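Local coordinates for putative protein (Aquifex aeolicus, PDB 1T6T) that is of unknown function but carries a Toprim domain resembling that of RNase M5, and so probably acts on nucleic acid, at residues Glu4-Leu15 with Phe97-Asn105; Leu46-Val55 with Lys81-Phe91. One frame throughout, in Å; residues are numbered along the deposited sequence.

Contact 1 (Glu4-Leu15 with Phe97-Asn105)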
loop_
_atom_site.group_PDB
_atom_site.type_symbol
_atom_site.label_atom_id
_atom_site.label_comp_id
_atom_site.label_asym_id
_atom_site.label_seq_id
_atom_site.Cartn_x
_atom_site.Cartn_y
_atom_site.Cartn_z
ATOM N N GLU B 4 -8.438 -25.156 -12.246
ATOM C CA GLU B 4 -8.716 -26.396 -11.534
ATOM C C GLU B 4 -9.808 -26.222 -10.477
ATOM O O GLU B 4 -10.787 -26.968 -10.467
ATOM C CB GLU B 4 -7.435 -26.932 -10.882
ATOM C CG GLU B 4 -7.649 -28.141 -9.980
ATOM C CD GLU B 4 -8.248 -29.326 -10.716
ATOM O OE1 GLU B 4 -8.539 -30.348 -10.057
ATOM O OE2 GLU B 4 -8.426 -29.239 -11.950
ATOM N N PRO B 5 -9.653 -25.240 -9.571
ATOM C CA PRO B 5 -10.668 -25.023 -8.534
ATOM C C PRO B 5 -12.026 -24.666 -9.138
ATOM O O PRO B 5 -12.104 -23.866 -10.065
ATOM C CB PRO B 5 -10.087 -23.869 -7.719
ATOM C CG PRO B 5 -8.616 -24.052 -7.879
ATOM C CD PRO B 5 -8.493 -24.361 -9.349
ATOM N N ARG B 6 -13.090 -25.253 -8.603
ATOM C CA ARG B 6 -14.433 -24.984 -9.104
ATOM C C ARG B 6 -15.107 -23.850 -8.334
ATOM O O ARG B 6 -16.036 -23.213 -8.833
ATOM C CB ARG B 6 -15.281 -26.254 -9.026
ATOM C CG ARG B 6 -14.769 -27.377 -9.921
ATOM C CD ARG B 6 -15.546 -28.666 -9.707
ATOM N NE ARG B 6 -15.394 -29.169 -8.345
ATOM C CZ ARG B 6 -15.906 -30.315 -7.909
ATOM N NH1 ARG B 6 -16.610 -31.084 -8.730
ATOM N NH2 ARG B 6 -15.712 -30.693 -6.653
ATOM N N ASN B 7 -14.636 -23.602 -7.118
ATOM C CA ASN B 7 -15.187 -22.542 -6.285
ATOM C C ASN B 7 -14.108 -21.952 -5.381
ATOM O O ASN B 7 -12.961 -22.406 -5.395
ATOM C CB ASN B 7 -16.346 -23.078 -5.441
ATOM C CG ASN B 7 -15.994 -24.357 -4.713
ATOM O OD1 ASN B 7 -15.063 -24.393 -3.910
ATOM N ND2 ASN B 7 -16.739 -25.421 -4.993
ATOM N N LEU B 8 -14.478 -20.940 -4.601
ATOM C CA LEU B 8 -13.538 -20.283 -3.703
ATOM C C LEU B 8 -13.006 -21.258 -2.660
ATOM O O LEU B 8 -11.832 -21.205 -2.290
ATOM C CB LEU B 8 -14.212 -19.097 -3.007
ATOM C CG LEU B 8 -13.317 -18.192 -2.155
ATOM C CD1 LEU B 8 -12.277 -17.508 -3.041
ATOM C CD2 LEU B 8 -14.171 -17.153 -1.446
ATOM N N SER B 9 -13.872 -22.148 -2.190
ATOM C CA SER B 9 -13.480 -23.135 -1.193
ATOM C C SER B 9 -12.337 -24.011 -1.700
ATOM O O SER B 9 -11.362 -24.244 -0.984
ATOM C CB SER B 9 -14.675 -24.017 -0.822
ATOM O OG SER B 9 -14.272 -25.073 0.034
ATOM N N GLU B 10 -12.456 -24.497 -2.932
ATOM C CA GLU B 10 -11.414 -25.342 -3.502
ATOM C C GLU B 10 -10.161 -24.521 -3.794
ATOM O O GLU B 10 -9.046 -25.032 -3.720
ATOM C CB GLU B 10 -11.905 -26.015 -4.787
ATOM C CG GLU B 10 -13.144 -26.883 -4.597
ATOM C CD GLU B 10 -13.432 -27.768 -5.798
ATOM O OE1 GLU B 10 -13.327 -27.281 -6.944
ATOM O OE2 GLU B 10 -13.772 -28.954 -5.596
ATOM N N TRP B 11 -10.356 -23.249 -4.129
ATOM C CA TRP B 11 -9.244 -22.343 -4.424
ATOM C C TRP B 11 -8.412 -22.175 -3.148
ATOM O O TRP B 11 -7.182 -22.237 -3.172
ATOM C CB TRP B 11 -9.797 -20.988 -4.879
ATOM C CG TRP B 11 -8.760 -19.966 -5.231
ATOM C CD1 TRP B 11 -8.151 -19.789 -6.442
ATOM C CD2 TRP B 11 -8.231 -18.960 -4.364
ATOM N NE1 TRP B 11 -7.277 -18.726 -6.383
ATOM C CE2 TRP B 11 -7.307 -18.200 -5.118
ATOM C CE3 TRP B 11 -8.449 -18.624 -3.023
ATOM C CZ2 TRP B 11 -6.603 -17.123 -4.572
ATOM C CZ3 TRP B 11 -7.744 -17.551 -2.480
ATOM C CH2 TRP B 11 -6.834 -16.814 -3.257
ATOM N N ILE B 12 -9.100 -21.974 -2.031
ATOM C CA ILE B 12 -8.437 -21.810 -0.743
ATOM C C ILE B 12 -7.693 -23.084 -0.345
ATOM O O ILE B 12 -6.590 -23.026 0.195
ATOM C CB ILE B 12 -9.460 -21.439 0.356
ATOM C CG1 ILE B 12 -9.976 -20.017 0.111
ATOM C CG2 ILE B 12 -8.824 -21.550 1.731
ATOM C CD1 ILE B 12 -11.033 -19.557 1.091
ATOM N N LYS B 13 -8.297 -24.236 -0.613
ATOM C CA LYS B 13 -7.669 -25.509 -0.285
ATOM C C LYS B 13 -6.376 -25.676 -1.081
ATOM O O LYS B 13 -5.355 -26.112 -0.547
ATOM C CB LYS B 13 -8.620 -26.665 -0.605
ATOM C CG LYS B 13 -8.033 -28.041 -0.327
ATOM C CD LYS B 13 -9.021 -29.151 -0.662
ATOM C CE LYS B 13 -10.238 -29.110 0.253
ATOM N NZ LYS B 13 -11.222 -30.184 -0.079
ATOM N N GLU B 14 -6.428 -25.324 -2.359
ATOM C CA GLU B 14 -5.267 -25.434 -3.231
ATOM C C GLU B 14 -4.186 -24.440 -2.805
ATOM O O GLU B 14 -2.997 -24.748 -2.827
ATOM C CB GLU B 14 -5.680 -25.167 -4.677
ATOM C CG GLU B 14 -4.995 -26.064 -5.683
ATOM C CD GLU B 14 -5.243 -27.537 -5.402
ATOM O OE1 GLU B 14 -6.419 -27.961 -5.417
ATOM O OE2 GLU B 14 -4.261 -28.269 -5.163
ATOM N N LEU B 15 -4.608 -23.242 -2.417
ATOM C CA LEU B 15 -3.669 -22.221 -1.981
ATOM C C LEU B 15 -2.958 -22.673 -0.711
ATOM O O LEU B 15 -1.745 -22.519 -0.591
ATOM C CB LEU B 15 -4.396 -20.897 -1.729
ATOM C CG LEU B 15 -3.516 -19.721 -1.277
ATOM C CD1 LEU B 15 -2.406 -19.467 -2.303
ATOM C CD2 LEU B 15 -4.387 -18.478 -1.098
ATOM N N PHE B 97 -2.797 -18.269 -8.963
ATOM C CA PHE B 97 -3.864 -18.115 -7.984
ATOM C C PHE B 97 -4.584 -16.788 -8.130
ATOM O O PHE B 97 -5.816 -16.729 -8.073
ATOM C CB PHE B 97 -3.305 -18.277 -6.570
ATOM C CG PHE B 97 -3.009 -19.702 -6.211
ATOM C CD1 PHE B 97 -4.030 -20.559 -5.810
ATOM C CD2 PHE B 97 -1.715 -20.201 -6.312
ATOM C CE1 PHE B 97 -3.766 -21.898 -5.514
ATOM C CE2 PHE B 97 -1.440 -21.537 -6.019
ATOM C CZ PHE B 97 -2.469 -22.385 -5.620
ATOM N N ARG B 98 -3.817 -15.724 -8.323
ATOM C CA ARG B 98 -4.400 -14.405 -8.490
ATOM C C ARG B 98 -5.195 -14.352 -9.793
ATOM O O ARG B 98 -6.307 -13.829 -9.827
ATOM C CB ARG B 98 -3.298 -13.339 -8.506
ATOM C CG ARG B 98 -3.822 -11.915 -8.641
ATOM C CD ARG B 98 -2.713 -10.901 -8.390
ATOM N NE ARG B 98 -3.190 -9.520 -8.447
ATOM C CZ ARG B 98 -3.269 -8.795 -9.557
ATOM N NH1 ARG B 98 -2.899 -9.316 -10.719
ATOM N NH2 ARG B 98 -3.708 -7.544 -9.505
ATOM N N ASN B 99 -4.626 -14.893 -10.864
ATOM C CA ASN B 99 -5.315 -14.875 -12.150
ATOM C C ASN B 99 -6.618 -15.655 -12.126
ATOM O O ASN B 99 -7.560 -15.314 -12.841
ATOM C CB ASN B 99 -4.415 -15.413 -13.265
ATOM C CG ASN B 99 -3.294 -14.460 -13.616
ATOM O OD1 ASN B 99 -3.379 -13.257 -13.353
ATOM N ND2 ASN B 99 -2.240 -14.988 -14.226
ATOM N N PHE B 100 -6.677 -16.699 -11.310
ATOM C CA PHE B 100 -7.888 -17.502 -11.219
ATOM C C PHE B 100 -9.049 -16.682 -10.651
ATOM O O PHE B 100 -10.194 -16.832 -11.080
ATOM C CB PHE B 100 -7.650 -18.732 -10.344
ATOM C CG PHE B 100 -8.513 -19.904 -10.713
ATOM C CD1 PHE B 100 -8.175 -20.717 -11.791
ATOM C CD2 PHE B 100 -9.684 -20.173 -10.011
ATOM C CE1 PHE B 100 -8.994 -21.785 -12.167
ATOM C CE2 PHE B 100 -10.508 -21.237 -10.379
ATOM C CZ PHE B 100 -10.162 -22.043 -11.460
ATOM N N LEU B 101 -8.748 -15.807 -9.695
ATOM C CA LEU B 101 -9.774 -14.976 -9.075
ATOM C C LEU B 101 -10.412 -13.989 -10.048
ATOM O O LEU B 101 -11.513 -13.490 -9.803
ATOM C CB LEU B 101 -9.188 -14.202 -7.886
ATOM C CG LEU B 101 -8.658 -15.012 -6.697
ATOM C CD1 LEU B 101 -8.110 -14.064 -5.635
ATOM C CD2 LEU B 101 -9.770 -15.872 -6.121
ATOM N N LYS B 102 -9.724 -13.704 -11.148
ATOM C CA LYS B 102 -10.238 -12.763 -12.134
ATOM C C LYS B 102 -11.555 -13.214 -12.761
ATOM O O LYS B 102 -12.283 -12.401 -13.332
ATOM C CB LYS B 102 -9.194 -12.530 -13.227
ATOM C CG LYS B 102 -7.933 -11.843 -12.725
ATOM C CD LYS B 102 -6.894 -11.708 -13.827
ATOM C CE LYS B 102 -5.679 -10.941 -13.339
ATOM N NZ LYS B 102 -4.638 -10.836 -14.398
ATOM N N LYS B 103 -11.867 -14.502 -12.643
ATOM C CA LYS B 103 -13.099 -15.035 -13.211
ATOM C C LYS B 103 -14.270 -14.949 -12.239
ATOM O O LYS B 103 -15.419 -15.165 -12.626
ATOM C CB LYS B 103 -12.903 -16.491 -13.644
ATOM C CG LYS B 103 -12.739 -17.474 -12.490
ATOM C CD LYS B 103 -12.495 -18.894 -12.993
ATOM C CE LYS B 103 -11.165 -19.006 -13.726
ATOM N NZ LYS B 103 -10.962 -20.361 -14.313
ATOM N N TRP B 104 -13.987 -14.631 -10.979
ATOM C CA TRP B 104 -15.043 -14.532 -9.979
ATOM C C TRP B 104 -15.264 -13.101 -9.513
ATOM O O TRP B 104 -14.481 -12.206 -9.824
ATOM C CB TRP B 104 -14.734 -15.426 -8.773
ATOM C CG TRP B 104 -14.636 -16.883 -9.125
ATOM C CD1 TRP B 104 -15.358 -17.548 -10.077
ATOM C CD2 TRP B 104 -13.785 -17.860 -8.514
ATOM N NE1 TRP B 104 -15.007 -18.877 -10.097
ATOM C CE2 TRP B 104 -14.045 -19.097 -9.147
ATOM C CE3 TRP B 104 -12.829 -17.811 -7.490
ATOM C CZ2 TRP B 104 -13.382 -20.278 -8.790
ATOM C CZ3 TRP B 104 -12.169 -18.985 -7.135
ATOM C CH2 TRP B 104 -12.451 -20.202 -7.785
ATOM N N ASN B 105 -16.340 -12.889 -8.768
ATOM C CA ASN B 105 -16.650 -11.557 -8.286
ATOM C C ASN B 105 -15.896 -11.223 -7.008
ATOM O O ASN B 105 -16.430 -11.316 -5.902
ATOM C CB ASN B 105 -18.149 -11.403 -8.059
ATOM C CG ASN B 105 -18.534 -9.978 -7.750
ATOM O OD1 ASN B 105 -17.691 -9.078 -7.785
ATOM N ND2 ASN B 105 -19.809 -9.756 -7.450
#
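The carbonyl oxygen of Phe97 is shared by three N-H groups: the indole NE1 of Trp11 reaches it from across the contact at 3.0 Å, and the backbone nitrogens of Phe100 and Leu101 add weak bonds from their own helix. Trp11 NE1 meets Phe97 O from the side, at a C=O...N angle of 119°, and the oxygen lies near the indole plane. The one polar atom of this buried side chain is thereby satisfied and the rotation of the ring is fixed. With CG anti to the backbone nitrogen (chi1 -179°), Trp11 extends straight across to helix 96-101. Leu101 covers the centre of one indole face, its CD2 lying 3.5 Å from Trp11 CE2. On the opposite face the edge of Phe97 comes in T-shaped, the two planes 76° apart. Phe97 is covered in turn by Leu15, whose CD1 lies over the ring centre, 4.0 Å from the Phe97 centroid, in a CH-pi contact.

Near the N-terminal end of helix 8-18, Trp104 turns its benzo edge to Trp11, with CZ3 3.8 Å from Trp11 CB, in an offset edge-to-face pair. Phe100 lies between Pro5, whose CD is 3.6 Å from Phe100 CZ, and Lys103, whose CE sits over the other face. Trp104 CH2 also abuts the backbone of Asn7, the N-cap residue, whose OD1 accepts from Glu10 N at 2.8 Å. Arg6 then grips the Glu10 carboxylate side-on through NE and NH2. Behind the cluster, Leu15 and Phe97 both rest on Ile66 of strand 64-67. This is an aromatic cluster of Trp11, Phe97 and Trp104 set between two nearly antiparallel helical segments, packed against the parallel sheet of the Toprim-like fold.

Contact 2 (Leu46-Val55 with Lys81-Phe91)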
loop_
_atom_site.group_PDB
_atom_site.type_symbol
_atom_site.label_atom_id
_atom_site.label_comp_id
_atom_site.label_asym_id
_atom_site.label_seq_id
_atom_site.Cartn_x
_atom_site.Cartn_y
_atom_site.Cartn_z
ATOM N N LEU B 46 3.232 -6.695 2.505
ATOM C CA LEU B 46 4.155 -5.681 2.004
ATOM C C LEU B 46 4.128 -4.304 2.675
ATOM O O LEU B 46 5.173 -3.678 2.844
ATOM C CB LEU B 46 3.938 -5.516 0.495
ATOM C CG LEU B 46 4.976 -4.750 -0.325
ATOM C CD1 LEU B 46 6.317 -5.476 -0.282
ATOM C CD2 LEU B 46 4.485 -4.630 -1.762
ATOM N N SER B 47 2.949 -3.819 3.047
ATOM C CA SER B 47 2.876 -2.499 3.669
ATOM C C SER B 47 3.785 -2.423 4.888
ATOM O O SER B 47 3.771 -3.307 5.743
ATOM C CB SER B 47 1.437 -2.171 4.075
ATOM O OG SER B 47 1.362 -0.852 4.599
ATOM N N GLY B 48 4.584 -1.363 4.957
ATOM C CA GLY B 48 5.494 -1.207 6.074
ATOM C C GLY B 48 6.852 -1.829 5.801
ATOM O O GLY B 48 7.720 -1.848 6.674
ATOM N N LYS B 49 7.038 -2.352 4.592
ATOM C CA LYS B 49 8.312 -2.958 4.214
ATOM C C LYS B 49 8.847 -2.377 2.906
ATOM O O LYS B 49 8.080 -1.921 2.058
ATOM C CB LYS B 49 8.161 -4.477 4.040
ATOM C CG LYS B 49 7.637 -5.226 5.263
ATOM C CD LYS B 49 7.641 -6.736 5.014
ATOM C CE LYS B 49 7.209 -7.526 6.247
ATOM N NZ LYS B 49 5.801 -7.257 6.648
ATOM N N ARG B 50 10.169 -2.370 2.754
ATOM C CA ARG B 50 10.778 -1.913 1.506
ATOM C C ARG B 50 10.621 -3.132 0.604
ATOM O O ARG B 50 10.560 -4.257 1.101
ATOM C CB ARG B 50 12.265 -1.620 1.700
ATOM C CG ARG B 50 12.556 -0.556 2.739
ATOM C CD ARG B 50 14.027 -0.547 3.099
ATOM N NE ARG B 50 14.330 0.441 4.130
ATOM C CZ ARG B 50 15.524 0.584 4.694
ATOM N NH1 ARG B 50 16.532 -0.200 4.327
ATOM N NH2 ARG B 50 15.713 1.511 5.624
ATOM N N TYR B 51 10.546 -2.931 -0.707
ATOM C CA TYR B 51 10.396 -4.071 -1.598
ATOM C C TYR B 51 11.586 -5.003 -1.389
ATOM O O TYR B 51 11.436 -6.225 -1.392
ATOM C CB TYR B 51 10.326 -3.620 -3.061
ATOM C CG TYR B 51 9.271 -2.568 -3.333
ATOM C CD1 TYR B 51 7.999 -2.667 -2.776
ATOM C CD2 TYR B 51 9.547 -1.473 -4.151
ATOM C CE1 TYR B 51 7.026 -1.703 -3.025
ATOM C CE2 TYR B 51 8.583 -0.504 -4.407
ATOM C CZ TYR B 51 7.324 -0.624 -3.840
ATOM O OH TYR B 51 6.368 0.336 -4.084
ATOM N N ALA B 52 12.765 -4.419 -1.185
ATOM C CA ALA B 52 13.981 -5.198 -0.967
ATOM C C ALA B 52 13.928 -6.015 0.323
ATOM O O ALA B 52 14.634 -7.017 0.451
ATOM C CB ALA B 52 15.207 -4.275 -0.952
ATOM N N ASP B 53 13.109 -5.589 1.285
ATOM C CA ASP B 53 12.991 -6.330 2.541
ATOM C C ASP B 53 12.407 -7.714 2.265
ATOM O O ASP B 53 12.786 -8.695 2.904
ATOM C CB ASP B 53 12.088 -5.603 3.550
ATOM C CG ASP B 53 12.723 -4.341 4.124
ATOM O OD1 ASP B 53 13.966 -4.221 4.106
ATOM O OD2 ASP B 53 11.971 -3.471 4.617
ATOM N N VAL B 54 11.474 -7.791 1.320
ATOM C CA VAL B 54 10.854 -9.064 0.967
ATOM C C VAL B 54 11.906 -9.979 0.346
ATOM O O VAL B 54 11.976 -11.168 0.655
ATOM C CB VAL B 54 9.696 -8.856 -0.038
ATOM C CG1 VAL B 54 9.141 -10.201 -0.492
ATOM C CG2 VAL B 54 8.605 -8.024 0.612
ATOM N N VAL B 55 12.726 -9.412 -0.531
ATOM C CA VAL B 55 13.786 -10.175 -1.174
ATOM C C VAL B 55 14.734 -10.748 -0.119
ATOM O O VAL B 55 15.057 -11.939 -0.132
ATOM C CB VAL B 55 14.602 -9.283 -2.136
ATOM C CG1 VAL B 55 15.777 -10.070 -2.713
ATOM C CG2 VAL B 55 13.704 -8.772 -3.254
ATOM N N LYS B 81 5.117 -4.499 -10.105
ATOM C CA LYS B 81 6.376 -4.077 -9.503
ATOM C C LYS B 81 7.079 -5.251 -8.826
ATOM O O LYS B 81 8.270 -5.485 -9.036
ATOM C CB LYS B 81 6.107 -2.982 -8.470
ATOM C CG LYS B 81 7.325 -2.541 -7.674
ATOM C CD LYS B 81 8.336 -1.852 -8.567
ATOM C CE LYS B 81 9.379 -1.115 -7.751
ATOM N NZ LYS B 81 10.295 -0.331 -8.629
HETATM N N MSE B 82 6.340 -5.990 -8.005
HETATM C CA MSE B 82 6.927 -7.120 -7.300
HETATM C C MSE B 82 7.254 -8.273 -8.244
HETATM O O MSE B 82 8.225 -8.987 -8.036
HETATM C CB MSE B 82 5.999 -7.585 -6.177
HETATM C CG MSE B 82 5.780 -6.530 -5.098
HETATM SE SE MSE B 82 7.453 -5.930 -4.314
HETATM C CE MSE B 82 8.142 -7.699 -3.863
ATOM N N LYS B 83 6.451 -8.450 -9.289
ATOM C CA LYS B 83 6.720 -9.514 -10.251
ATOM C C LYS B 83 8.086 -9.254 -10.894
ATOM O O LYS B 83 8.933 -10.144 -10.973
ATOM C CB LYS B 83 5.637 -9.536 -11.330
ATOM C CG LYS B 83 5.845 -10.586 -12.401
ATOM C CD LYS B 83 4.744 -10.491 -13.443
ATOM C CE LYS B 83 4.954 -11.490 -14.561
ATOM N NZ LYS B 83 3.831 -11.423 -15.536
ATOM N N GLU B 84 8.295 -8.022 -11.341
ATOM C CA GLU B 84 9.553 -7.641 -11.972
ATOM C C GLU B 84 10.726 -7.758 -10.997
ATOM O O GLU B 84 11.773 -8.305 -11.339
ATOM C CB GLU B 84 9.447 -6.209 -12.512
ATOM C CG GLU B 84 10.710 -5.670 -13.183
ATOM C CD GLU B 84 11.265 -6.591 -14.260
ATOM O OE1 GLU B 84 10.467 -7.213 -15.000
ATOM O OE2 GLU B 84 12.510 -6.677 -14.373
ATOM N N LEU B 85 10.550 -7.253 -9.779
ATOM C CA LEU B 85 11.611 -7.311 -8.785
ATOM C C LEU B 85 11.995 -8.739 -8.420
ATOM O O LEU B 85 13.170 -9.107 -8.470
ATOM C CB LEU B 85 11.208 -6.565 -7.508
ATOM C CG LEU B 85 12.236 -6.652 -6.369
ATOM C CD1 LEU B 85 13.579 -6.095 -6.834
ATOM C CD2 LEU B 85 11.732 -5.889 -5.156
ATOM N N LEU B 86 11.009 -9.545 -8.049
ATOM C CA LEU B 86 11.294 -10.917 -7.660
ATOM C C LEU B 86 11.926 -11.718 -8.788
ATOM O O LEU B 86 12.888 -12.452 -8.566
ATOM C CB LEU B 86 10.017 -11.599 -7.144
ATOM C CG LEU B 86 9.524 -11.025 -5.804
ATOM C CD1 LEU B 86 8.143 -11.558 -5.493
ATOM C CD2 LEU B 86 10.502 -11.382 -4.686
ATOM N N SER B 87 11.412 -11.575 -10.003
ATOM C CA SER B 87 11.996 -12.319 -11.111
ATOM C C SER B 87 13.440 -11.853 -11.352
ATOM O O SER B 87 14.309 -12.660 -11.678
ATOM C CB SER B 87 11.147 -12.153 -12.382
ATOM O OG SER B 87 11.113 -10.806 -12.822
ATOM N N SER B 88 13.699 -10.559 -11.167
ATOM C CA SER B 88 15.045 -10.028 -11.382
ATOM C C SER B 88 16.032 -10.583 -10.361
ATOM O O SER B 88 17.232 -10.647 -10.627
ATOM C CB SER B 88 15.055 -8.495 -11.303
ATOM O OG SER B 88 15.008 -8.043 -9.957
ATOM N N GLN B 89 15.524 -10.986 -9.197
ATOM C CA GLN B 89 16.375 -11.516 -8.137
ATOM C C GLN B 89 16.494 -13.037 -8.148
ATOM O O GLN B 89 17.098 -13.621 -7.248
ATOM C CB GLN B 89 15.866 -11.049 -6.770
ATOM C CG GLN B 89 15.722 -9.530 -6.641
ATOM C CD GLN B 89 17.027 -8.787 -6.878
ATOM O OE1 GLN B 89 18.042 -9.071 -6.243
ATOM N NE2 GLN B 89 17.003 -7.822 -7.794
ATOM N N GLY B 90 15.903 -13.676 -9.153
ATOM C CA GLY B 90 15.995 -15.124 -9.264
ATOM C C GLY B 90 14.867 -15.965 -8.692
ATOM O O GLY B 90 14.979 -17.192 -8.640
ATOM N N PHE B 91 13.788 -15.327 -8.254
ATOM C CA PHE B 91 12.652 -16.063 -7.701
ATOM C C PHE B 91 11.669 -16.482 -8.782
ATOM O O PHE B 91 11.556 -15.827 -9.818
ATOM C CB PHE B 91 11.901 -15.197 -6.682
ATOM C CG PHE B 91 12.695 -14.885 -5.453
ATOM C CD1 PHE B 91 12.775 -15.804 -4.409
ATOM C CD2 PHE B 91 13.381 -13.682 -5.343
ATOM C CE1 PHE B 91 13.526 -15.530 -3.273
ATOM C CE2 PHE B 91 14.139 -13.394 -4.208
ATOM C CZ PHE B 91 14.211 -14.320 -3.172
#
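A Met-aromatic contact joins helices 51-58 and 73-88: the selenium of Met82, a selenomethionine, approaches the Tyr51 ring obliquely, with SE 3.6 Å from Tyr51 CD1. Met82 is curled: the bend at chi2 (-57°) brings SE to the tyrosine, and a second one at chi3 (-53°) swings CE toward Val54, while its CG packs on Leu46 CD2. Lys81 lays its aliphatic chain across Tyr51 at about a right angle: CG lies above one face, towards the rim, and CE comes to 3.5 Å from Tyr51 CE2. At the root of the ring, Leu85 CD2 presses on Tyr51 CB at 3.4 Å, a close apolar fit. The phenol OH looks elsewhere, hydrogen-bonding Ser47 OG of the second subunit. Were Tyr51 cut back to an alanine, Met82 SE and the Lys81 chain would probably lose the ring they pack on, and that serine its partner across the dimer interface.

Both helices belong to the layer on one face of the parallel Toprim sheet, where Val54 and Leu86 both touch Leu25 of strand 23-26. The short helical segments cross at -42°, axes 10.5 Å apart, and between them Val55 spreads its two methyls. Its CG2 meets Leu85 CD2 at 4.0 Å, whereas CG1 touches Gln89 CG and, also at 4.0 Å, CE2 of Phe91. A Schellman motif with Gly90 at positive phi ends helix 73-88, and the Phe91 backbone N-H bonds back to Leu86 O, so the chain turns and brings the Phe91 ring beside Val55.

In the fold
Contact 2 is nested within the chain loop that contact 1 closes: residues 4-15 come first, then 46-55, 81-91 and finally 97-105. Their centres lie about 24 Å apart, on opposite sides of the chain's centre, and their nearest atoms are about 7 Å apart. The four-stranded parallel sheet links them. Strand 64-67 offers Ile66 to Leu15 and Phe97 of contact 1, while its neighbours Val65 and Leu67 meet Leu86 of contact 2. Contact 1 thus joins the helices at the two ends of the fold, 8-18 and 96-101; contact 2 pairs helices 51-58 and 73-88 and borders the second subunit, which does not touch contact 1.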